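Putative transcriptional regulator (Streptomyces coelicolor, PDB 2ZB9) probably acts as a TetR-family transcription factor, binding regulatory DNA through an N-terminal helix-turn-helix domain. Local coordinates at residues V24-L35 against L44-V55; L166-R177 against F189-L197. One frame throughout, in Å; residues are numbered along the deposited sequence.

Contact 1. Residues V24-L35 against L44-V55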
loop_
_atom_site.group_PDB
_atom_site.type_symbol
_atom_site.label_atom_id
_atom_site.label_comp_id
_atom_site.label_asym_id
_atom_site.label_seq_id
_atom_site.Cartn_x
_atom_site.Cartn_y
_atom_site.Cartn_z
ATOM N N VAL A 24 24.708 -18.993 15.047
ATOM C CA VAL A 24 24.535 -19.715 13.792
ATOM C C VAL A 24 23.370 -19.123 13.003
ATOM O O VAL A 24 23.460 -18.929 11.794
ATOM C CB VAL A 24 24.251 -21.218 14.040
ATOM C CG1 VAL A 24 23.964 -21.917 12.726
ATOM C CG2 VAL A 24 25.435 -21.867 14.720
ATOM N N ARG A 25 22.276 -18.840 13.697
ATOM C CA ARG A 25 21.097 -18.266 13.062
ATOM C C ARG A 25 21.440 -16.914 12.419
ATOM O O ARG A 25 21.010 -16.623 11.300
ATOM C CB ARG A 25 19.988 -18.096 14.102
ATOM C CG ARG A 25 18.601 -17.889 13.522
ATOM C CD ARG A 25 17.532 -18.162 14.577
ATOM N NE ARG A 25 16.181 -18.118 14.022
ATOM C CZ ARG A 25 15.568 -17.005 13.628
ATOM N NH1 ARG A 25 16.178 -15.832 13.726
ATOM N NH2 ARG A 25 14.345 -17.065 13.128
ATOM N N ALA A 26 22.229 -16.106 13.126
ATOM C CA ALA A 26 22.641 -14.787 12.637
ATOM C C ALA A 26 23.486 -14.894 11.372
ATOM O O ALA A 26 23.281 -14.139 10.420
ATOM C CB ALA A 26 23.417 -14.039 13.719
ATOM N N GLU A 27 24.436 -15.826 11.365
ATOM C CA GLU A 27 25.291 -16.027 10.198
ATOM C C GLU A 27 24.460 -16.410 8.983
ATOM O O GLU A 27 24.690 -15.917 7.874
ATOM C CB GLU A 27 26.321 -17.130 10.466
ATOM C CG GLU A 27 27.580 -16.667 11.178
ATOM C CD GLU A 27 28.481 -17.821 11.587
ATOM O OE1 GLU A 27 28.720 -18.728 10.755
ATOM O OE2 GLU A 27 28.958 -17.816 12.743
ATOM N N VAL A 28 23.500 -17.306 9.189
ATOM C CA VAL A 28 22.634 -17.745 8.102
ATOM C C VAL A 28 21.814 -16.561 7.604
ATOM O O VAL A 28 21.746 -16.302 6.404
ATOM C CB VAL A 28 21.680 -18.868 8.569
ATOM C CG1 VAL A 28 20.703 -19.226 7.456
ATOM C CG2 VAL A 28 22.485 -20.087 8.979
ATOM N N LEU A 29 21.200 -15.840 8.536
ATOM C CA LEU A 29 20.386 -14.675 8.201
ATOM C C LEU A 29 21.237 -13.651 7.440
ATOM O O LEU A 29 20.764 -12.989 6.513
ATOM C CB LEU A 29 19.819 -14.074 9.490
ATOM C CG LEU A 29 18.305 -13.866 9.626
ATOM C CD1 LEU A 29 17.529 -14.926 8.875
ATOM C CD2 LEU A 29 17.948 -13.870 11.099
ATOM N N HIS A 30 22.504 -13.531 7.820
ATOM C CA HIS A 30 23.398 -12.607 7.132
ATOM C C HIS A 30 23.600 -13.093 5.697
ATOM O O HIS A 30 23.591 -12.300 4.754
ATOM C CB HIS A 30 24.756 -12.537 7.829
ATOM C CG HIS A 30 25.739 -11.654 7.124
ATOM N ND1 HIS A 30 25.703 -10.280 7.215
ATOM C CD2 HIS A 30 26.749 -11.949 6.272
ATOM C CE1 HIS A 30 26.649 -9.764 6.449
ATOM N NE2 HIS A 30 27.298 -10.755 5.866
ATOM N N ALA A 31 23.785 -14.400 5.533
ATOM C CA ALA A 31 23.979 -14.959 4.200
ATOM C C ALA A 31 22.722 -14.746 3.365
ATOM O O ALA A 31 22.808 -14.434 2.179
ATOM C CB ALA A 31 24.305 -16.448 4.284
ATOM N N VAL A 32 21.553 -14.923 3.980
ATOM C CA VAL A 32 20.297 -14.733 3.260
ATOM C C VAL A 32 20.149 -13.294 2.769
ATOM O O VAL A 32 19.800 -13.058 1.612
ATOM C CB VAL A 32 19.083 -15.058 4.142
ATOM C CG1 VAL A 32 17.791 -14.741 3.384
ATOM C CG2 VAL A 32 19.115 -16.524 4.555
ATOM N N GLY A 33 20.417 -12.338 3.656
ATOM C CA GLY A 33 20.298 -10.941 3.294
ATOM C C GLY A 33 21.219 -10.559 2.154
ATOM O O GLY A 33 20.820 -9.829 1.243
ATOM N N GLU A 34 22.450 -11.063 2.201
ATOM C CA GLU A 34 23.455 -10.781 1.180
ATOM C C GLU A 34 23.032 -11.318 -0.188
ATOM O O GLU A 34 23.142 -10.627 -1.204
ATOM C CB GLU A 34 24.799 -11.396 1.592
ATOM C CG GLU A 34 25.413 -12.325 0.545
ATOM C CD GLU A 34 25.972 -13.613 1.144
ATOM O OE1 GLU A 34 27.007 -13.549 1.854
ATOM O OE2 GLU A 34 25.367 -14.688 0.905
ATOM N N LEU A 35 22.553 -12.556 -0.205
ATOM C CA LEU A 35 22.111 -13.192 -1.443
ATOM C C LEU A 35 20.848 -12.515 -1.965
ATOM O O LEU A 35 20.739 -12.188 -3.145
ATOM C CB LEU A 35 21.833 -14.674 -1.189
ATOM C CG LEU A 35 21.421 -15.543 -2.377
ATOM C CD1 LEU A 35 22.500 -15.496 -3.453
ATOM C CD2 LEU A 35 21.204 -16.976 -1.899
ATOM N N LEU A 44 16.994 -16.991 -4.368
ATOM C CA LEU A 44 17.145 -17.529 -3.025
ATOM C C LEU A 44 16.629 -18.959 -2.896
ATOM O O LEU A 44 15.474 -19.244 -3.217
ATOM C CB LEU A 44 16.420 -16.636 -2.016
ATOM C CG LEU A 44 16.545 -17.027 -0.541
ATOM C CD1 LEU A 44 17.998 -16.896 -0.100
ATOM C CD2 LEU A 44 15.647 -16.126 0.312
ATOM N N THR A 45 17.498 -19.857 -2.434
ATOM C CA THR A 45 17.124 -21.255 -2.230
ATOM C C THR A 45 17.759 -21.764 -0.937
ATOM O O THR A 45 18.805 -21.272 -0.508
ATOM C CB THR A 45 17.619 -22.177 -3.375
ATOM O OG1 THR A 45 19.049 -22.239 -3.342
ATOM C CG2 THR A 45 17.160 -21.666 -4.737
ATOM N N PHE A 46 17.125 -22.753 -0.324
ATOM C CA PHE A 46 17.653 -23.343 0.903
ATOM C C PHE A 46 19.001 -24.007 0.610
ATOM O O PHE A 46 19.928 -23.926 1.411
ATOM C CB PHE A 46 16.656 -24.370 1.450
ATOM C CG PHE A 46 15.506 -23.756 2.203
ATOM C CD1 PHE A 46 15.585 -23.562 3.579
ATOM C CD2 PHE A 46 14.349 -23.359 1.537
ATOM C CE1 PHE A 46 14.529 -22.982 4.287
ATOM C CE2 PHE A 46 13.283 -22.776 2.234
ATOM C CZ PHE A 46 13.375 -22.587 3.613
ATOM N N GLU A 47 19.100 -24.646 -0.554
ATOM C CA GLU A 47 20.329 -25.321 -0.972
ATOM C C GLU A 47 21.472 -24.326 -1.134
ATOM O O GLU A 47 22.625 -24.621 -0.817
ATOM C CB GLU A 47 20.107 -26.048 -2.304
ATOM C CG GLU A 47 20.088 -27.569 -2.214
ATOM C CD GLU A 47 18.737 -28.174 -2.567
ATOM O OE1 GLU A 47 18.654 -29.418 -2.707
ATOM O OE2 GLU A 47 17.754 -27.412 -2.699
ATOM N N ARG A 48 21.139 -23.143 -1.633
ATOM C CA ARG A 48 22.118 -22.088 -1.851
ATOM C C ARG A 48 22.581 -21.511 -0.509
ATOM O O ARG A 48 23.774 -21.292 -0.286
ATOM C CB ARG A 48 21.482 -20.997 -2.720
ATOM C CG ARG A 48 22.392 -19.851 -3.107
ATOM C CD ARG A 48 23.291 -20.182 -4.283
ATOM N NE ARG A 48 24.120 -19.032 -4.625
ATOM C CZ ARG A 48 23.737 -18.026 -5.405
ATOM N NH1 ARG A 48 22.527 -18.018 -5.948
ATOM N NH2 ARG A 48 24.565 -17.010 -5.623
ATOM N N VAL A 49 21.631 -21.264 0.387
ATOM C CA VAL A 49 21.952 -20.728 1.706
ATOM C C VAL A 49 22.780 -21.734 2.508
ATOM O O VAL A 49 23.740 -21.366 3.191
ATOM C CB VAL A 49 20.664 -20.398 2.502
ATOM C CG1 VAL A 49 21.014 -20.044 3.949
ATOM C CG2 VAL A 49 19.922 -19.243 1.831
ATOM N N ALA A 50 22.403 -23.005 2.429
ATOM C CA ALA A 50 23.122 -24.041 3.155
ATOM C C ALA A 50 24.568 -24.133 2.675
ATOM O O ALA A 50 25.483 -24.276 3.482
ATOM C CB ALA A 50 22.426 -25.380 2.980
ATOM N N ARG A 51 24.775 -24.041 1.365
ATOM C CA ARG A 51 26.120 -24.127 0.802
ATOM C C ARG A 51 26.973 -22.935 1.205
ATOM O O ARG A 51 28.122 -23.086 1.606
ATOM C CB ARG A 51 26.059 -24.209 -0.730
ATOM C CG ARG A 51 27.430 -24.359 -1.393
ATOM C CD ARG A 51 27.328 -24.600 -2.896
ATOM N NE ARG A 51 26.755 -23.459 -3.606
ATOM C CZ ARG A 51 27.374 -22.294 -3.777
ATOM N NH1 ARG A 51 28.596 -22.105 -3.292
ATOM N NH2 ARG A 51 26.764 -21.312 -4.428
ATOM N N VAL A 52 26.389 -21.749 1.100
ATOM C CA VAL A 52 27.074 -20.506 1.422
ATOM C C VAL A 52 27.398 -20.329 2.904
ATOM O O VAL A 52 28.442 -19.773 3.256
ATOM C CB VAL A 52 26.232 -19.296 0.959
ATOM C CG1 VAL A 52 26.913 -18.007 1.348
ATOM C CG2 VAL A 52 26.031 -19.354 -0.552
ATOM N N SER A 53 26.509 -20.794 3.774
ATOM C CA SER A 53 26.719 -20.644 5.212
ATOM C C SER A 53 27.456 -21.812 5.863
ATOM O O SER A 53 28.104 -21.640 6.893
ATOM C CB SER A 53 25.375 -20.449 5.915
ATOM O OG SER A 53 24.594 -21.631 5.843
ATOM N N GLY A 54 27.349 -22.995 5.270
ATOM C CA GLY A 54 28.001 -24.164 5.837
ATOM C C GLY A 54 27.091 -24.872 6.827
ATOM O O GLY A 54 27.496 -25.821 7.491
ATOM N N VAL A 55 25.853 -24.402 6.931
ATOM C CA VAL A 55 24.873 -24.996 7.837
ATOM C C VAL A 55 23.944 -25.888 7.013
ATOM O O VAL A 55 23.494 -25.497 5.934
ATOM C CB VAL A 55 24.063 -23.893 8.558
ATOM C CG1 VAL A 55 23.007 -24.517 9.480
ATOM C CG2 VAL A 55 25.018 -22.990 9.354
#

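Contact 2. Residues L166-R177 against F189-L197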
loop_
_atom_site.group_PDB
_atom_site.type_symbol
_atom_site.label_atom_id
_atom_site.label_comp_id
_atom_site.label_asym_id
_atom_site.label_seq_id
_atom_site.Cartn_x
_atom_site.Cartn_y
_atom_site.Cartn_z
ATOM N N LEU A 166 -1.039 7.050 12.106
ATOM C CA LEU A 166 0.072 7.816 11.537
ATOM C C LEU A 166 0.958 6.918 10.686
ATOM O O LEU A 166 1.407 7.308 9.612
ATOM C CB LEU A 166 0.915 8.452 12.643
ATOM C CG LEU A 166 0.208 9.420 13.594
ATOM C CD1 LEU A 166 1.218 9.952 14.607
ATOM C CD2 LEU A 166 -0.407 10.580 12.801
ATOM N N VAL A 167 1.215 5.711 11.176
ATOM C CA VAL A 167 2.036 4.767 10.436
ATOM C C VAL A 167 1.547 4.629 8.993
ATOM O O VAL A 167 2.343 4.632 8.054
ATOM C CB VAL A 167 2.023 3.375 11.109
ATOM C CG1 VAL A 167 2.775 2.376 10.240
ATOM C CG2 VAL A 167 2.655 3.457 12.498
ATOM N N ASP A 168 0.236 4.511 8.812
ATOM C CA ASP A 168 -0.328 4.370 7.474
ATOM C C ASP A 168 -0.286 5.660 6.671
ATOM O O ASP A 168 -0.310 5.628 5.444
ATOM C CB ASP A 168 -1.769 3.875 7.567
ATOM C CG ASP A 168 -1.855 2.470 8.121
ATOM O OD1 ASP A 168 -1.405 1.530 7.422
ATOM O OD2 ASP A 168 -2.357 2.314 9.255
ATOM N N GLN A 169 -0.232 6.795 7.359
ATOM C CA GLN A 169 -0.191 8.072 6.659
ATOM C C GLN A 169 1.219 8.517 6.307
ATOM O O GLN A 169 1.411 9.549 5.661
ATOM C CB GLN A 169 -0.924 9.141 7.471
ATOM C CG GLN A 169 -2.428 8.887 7.512
ATOM C CD GLN A 169 -3.191 9.984 8.217
ATOM O OE1 GLN A 169 -3.097 10.136 9.429
ATOM N NE2 GLN A 169 -3.950 10.758 7.457
ATOM N N LEU A 170 2.205 7.735 6.735
ATOM C CA LEU A 170 3.599 8.016 6.414
ATOM C C LEU A 170 4.104 6.894 5.512
ATOM O O LEU A 170 4.082 7.009 4.294
ATOM C CB LEU A 170 4.473 8.077 7.672
ATOM C CG LEU A 170 4.551 9.342 8.527
ATOM C CD1 LEU A 170 4.450 10.579 7.644
ATOM C CD2 LEU A 170 3.457 9.332 9.553
ATOM N N TRP A 171 4.543 5.799 6.124
ATOM C CA TRP A 171 5.050 4.652 5.377
ATOM C C TRP A 171 3.991 4.063 4.438
ATOM O O TRP A 171 4.288 3.722 3.294
ATOM C CB TRP A 171 5.561 3.594 6.368
ATOM C CG TRP A 171 6.687 4.136 7.195
ATOM C CD1 TRP A 171 8.000 4.229 6.825
ATOM C CD2 TRP A 171 6.575 4.822 8.454
ATOM N NE1 TRP A 171 8.706 4.939 7.762
ATOM C CE2 TRP A 171 7.863 5.319 8.768
ATOM C CE3 TRP A 171 5.515 5.070 9.334
ATOM C CZ2 TRP A 171 8.116 6.058 9.936
ATOM C CZ3 TRP A 171 5.768 5.804 10.497
ATOM C CH2 TRP A 171 7.062 6.289 10.783
ATOM N N GLY A 172 2.757 3.953 4.919
ATOM C CA GLY A 172 1.698 3.412 4.082
ATOM C C GLY A 172 1.525 4.214 2.802
ATOM O O GLY A 172 1.293 3.646 1.734
ATOM N N ALA A 173 1.628 5.538 2.919
ATOM C CA ALA A 173 1.504 6.449 1.776
ATOM C C ALA A 173 2.614 6.180 0.766
ATOM O O ALA A 173 2.393 6.251 -0.442
ATOM C CB ALA A 173 1.579 7.906 2.247
ATOM N N VAL A 174 3.814 5.897 1.267
ATOM C CA VAL A 174 4.958 5.603 0.404
ATOM C C VAL A 174 4.733 4.260 -0.296
ATOM O O VAL A 174 4.903 4.147 -1.512
ATOM C CB VAL A 174 6.276 5.506 1.216
ATOM C CG1 VAL A 174 7.448 5.190 0.278
ATOM C CG2 VAL A 174 6.526 6.807 1.968
ATOM N N TYR A 175 4.359 3.243 0.479
ATOM C CA TYR A 175 4.098 1.927 -0.088
ATOM C C TYR A 175 3.057 2.051 -1.193
ATOM O O TYR A 175 3.187 1.445 -2.258
ATOM C CB TYR A 175 3.561 0.969 0.982
ATOM C CG TYR A 175 4.614 0.305 1.848
ATOM C CD1 TYR A 175 5.532 -0.586 1.301
ATOM C CD2 TYR A 175 4.678 0.558 3.219
ATOM C CE1 TYR A 175 6.493 -1.215 2.099
ATOM C CE2 TYR A 175 5.634 -0.064 4.028
ATOM C CZ TYR A 175 6.539 -0.948 3.457
ATOM O OH TYR A 175 7.497 -1.555 4.242
ATOM N N HIS A 176 2.022 2.845 -0.943
ATOM C CA HIS A 176 0.964 3.005 -1.929
ATOM C C HIS A 176 1.454 3.622 -3.228
ATOM O O HIS A 176 1.128 3.139 -4.317
ATOM C CB HIS A 176 -0.176 3.843 -1.356
ATOM C CG HIS A 176 -1.284 4.095 -2.328
ATOM N ND1 HIS A 176 -1.479 5.315 -2.936
ATOM C CD2 HIS A 176 -2.250 3.274 -2.808
ATOM C CE1 HIS A 176 -2.519 5.237 -3.747
ATOM N NE2 HIS A 176 -3.004 4.010 -3.688
ATOM N N ARG A 177 2.238 4.684 -3.130
ATOM C CA ARG A 177 2.738 5.312 -4.341
ATOM C C ARG A 177 3.724 4.358 -5.021
ATOM O O ARG A 177 3.875 4.382 -6.242
ATOM C CB ARG A 177 3.387 6.665 -4.024
ATOM C CG ARG A 177 3.588 7.536 -5.249
ATOM C CD ARG A 177 4.035 8.967 -4.911
ATOM N NE ARG A 177 2.933 9.858 -4.538
ATOM C CZ ARG A 177 3.016 11.188 -4.566
ATOM N NH1 ARG A 177 4.143 11.770 -4.952
ATOM N NH2 ARG A 177 1.982 11.940 -4.209
ATOM N N PHE A 189 8.185 14.505 -1.877
ATOM C CA PHE A 189 7.057 13.702 -1.445
ATOM C C PHE A 189 7.240 13.364 0.035
ATOM O O PHE A 189 6.354 13.599 0.858
ATOM C CB PHE A 189 6.986 12.428 -2.290
ATOM C CG PHE A 189 6.009 11.412 -1.785
ATOM C CD1 PHE A 189 4.674 11.740 -1.596
ATOM C CD2 PHE A 189 6.423 10.110 -1.522
ATOM C CE1 PHE A 189 3.761 10.786 -1.151
ATOM C CE2 PHE A 189 5.520 9.145 -1.077
ATOM C CZ PHE A 189 4.184 9.487 -0.894
ATOM N N VAL A 190 8.405 12.822 0.361
ATOM C CA VAL A 190 8.734 12.456 1.727
ATOM C C VAL A 190 8.562 13.627 2.689
ATOM O O VAL A 190 7.879 13.508 3.704
ATOM C CB VAL A 190 10.186 11.958 1.817
ATOM C CG1 VAL A 190 10.610 11.826 3.270
ATOM C CG2 VAL A 190 10.312 10.623 1.098
ATOM N N THR A 191 9.182 14.758 2.365
ATOM C CA THR A 191 9.101 15.935 3.219
ATOM C C THR A 191 7.668 16.411 3.412
ATOM O O THR A 191 7.291 16.794 4.517
ATOM C CB THR A 191 9.952 17.096 2.659
ATOM O OG1 THR A 191 11.307 16.655 2.507
ATOM C CG2 THR A 191 9.934 18.279 3.609
ATOM N N ALA A 192 6.873 16.374 2.347
ATOM C CA ALA A 192 5.477 16.803 2.421
ATOM C C ALA A 192 4.639 15.889 3.320
ATOM O O ALA A 192 3.725 16.347 4.007
ATOM C CB ALA A 192 4.865 16.860 1.014
ATOM N N LEU A 193 4.948 14.597 3.314
ATOM C CA LEU A 193 4.211 13.646 4.142
ATOM C C LEU A 193 4.306 14.037 5.610
ATOM O O LEU A 193 3.313 14.016 6.329
ATOM C CB LEU A 193 4.767 12.230 3.978
ATOM C CG LEU A 193 4.586 11.503 2.644
ATOM C CD1 LEU A 193 5.278 10.136 2.745
ATOM C CD2 LEU A 193 3.103 11.327 2.329
ATOM N N VAL A 194 5.508 14.394 6.049
ATOM C CA VAL A 194 5.732 14.775 7.442
ATOM C C VAL A 194 5.178 16.158 7.797
ATOM O O VAL A 194 4.532 16.321 8.830
ATOM C CB VAL A 194 7.236 14.733 7.779
ATOM C CG1 VAL A 194 7.466 15.125 9.232
ATOM C CG2 VAL A 194 7.782 13.341 7.509
ATOM N N THR A 195 5.416 17.152 6.948
ATOM C CA THR A 195 4.924 18.493 7.252
ATOM C C THR A 195 3.396 18.551 7.263
ATOM O O THR A 195 2.810 19.210 8.116
ATOM C CB THR A 195 5.473 19.554 6.262
ATOM O OG1 THR A 195 4.898 19.356 4.967
ATOM C CG2 THR A 195 6.986 19.446 6.157
ATOM N N ASN A 196 2.751 17.867 6.320
ATOM C CA ASN A 196 1.288 17.857 6.266
ATOM C C ASN A 196 0.705 17.344 7.568
ATOM O O ASN A 196 -0.207 17.935 8.141
ATOM C CB ASN A 196 0.782 16.958 5.138
ATOM C CG ASN A 196 1.005 17.551 3.770
ATOM O OD1 ASN A 196 1.205 18.756 3.629
ATOM N ND2 ASN A 196 0.946 16.709 2.744
ATOM N N LEU A 197 1.254 16.230 8.029
ATOM C CA LEU A 197 0.802 15.579 9.243
ATOM C C LEU A 197 1.096 16.371 10.510
ATOM O O LEU A 197 0.204 16.606 11.325
ATOM C CB LEU A 197 1.454 14.205 9.321
ATOM C CG LEU A 197 0.568 13.007 9.631
ATOM C CD1 LEU A 197 -0.815 13.163 9.015
ATOM C CD2 LEU A 197 1.275 11.770 9.102
#

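Contact 1. Residues V24-L35 against L44-V55
Leu-35 has the most surface buried here, its two methyls divided between the aliphatic and the charged parts of Arg-48. Leu-35 CD2 sits 3.3 Å from Arg-48 CG and also meets Leu-44 CD1, while Leu-35 CD1 lies over one face of the guanidinium, offset toward its rim and 3.4 Å from Arg-48 CZ. The arginine chain, bent at chi2 (81°), folds across the leucine, and its NH2 goes on to a salt bridge with Glu-39. Val-49 is the next centre: its CG1 packs 3.6 Å from Val-28 CG1, the two side chains crossing at about a right angle, and its CG2 lies 3.9 Å from Val-32 CG2. Leu-44 reaches Val-32 CG1 with CD2, and at the far end Val-55 CG2 touches Val-24 CG1 at 3.7 Å. Ser-53 OG, next to Val-28, donates to Val-49 O (2.8 Å) and accepts from Val-55 N in an ST turn at the helix end, where Gly-54 with positive phi leaves the helical conformation. No hydrogen bond links the segments; apolar packing joins helices whose axes run at 120°, 9.4 Å apart. Helix 20-39 thus backs helix 46-53, the first helix of the predicted helix-turn-helix, as in the three-helix DNA-binding domain of TetR regulators.

Contact 2. Residues L166-R177 against F189-L197
Helices 166-177 and 189-197 run nearly antiparallel, at 164° with axes 9.7 Å apart, and their CA atoms come nearest at Leu-170 and Leu-193. Near one end the guanidinium of Arg-177 lies flat on one face of the Phe-189 ring, the planes 16° apart. With CG anti to the backbone N (chi1 -164°) and a bend at chi3, the arginine brings CZ to 3.9 Å from the centroid of the Phe-189 ring, an off-centre cation-pi contact, and sets CD over the ring face in a CH-pi contact. Leu-193 CD1 lies over the opposite face, toward its rim, and touches Val-174 CG2 at 3.6 Å; Leu-193 CD2 reaches Ala-173 CB at 3.7 Å. Toward the other end, Leu-197 CD2 packs 3.7 Å from Leu-170 CD1 and also meets Gln-169 CB at 3.8 Å. The Gln-169 amide NE2 bonds to Leu-193 O of the second subunit. Arg-177 NH1 donates to Pro-184 O, and the guanidinium forms a salt bridge with Asp-168 of the second subunit. A leucine in place of Arg-177 would probably cost that aspartate one of its partners, remove the bond to Pro-184 O and strip the cation from the Phe-189 face. The chemistry thus couples apolar helix packing within the subunit to polar pairing across the dimer interface, where the stack and these bonds together probably fix the orientation of the buried guanidinium.

Contacts 1 and 2 share no helix and lie on opposite sides of the chain's centre, their own centres 34 Å apart and their nearest atoms about 16 Å apart. Contact 1 belongs to the N-terminal DNA-binding region and is only partly buried; contact 2 is wholly buried in the C-terminal region. Both are mainly apolar and include an arginine packed through its guanidinium face, on a leucine methyl in contact 1 and on an aromatic ring in contact 2. The acids differ as well: one arginine pairs within its chain, the other with the second subunit. No other chain of the assembly touches contact 1, whereas contact 2 is itself part of the dimer interface.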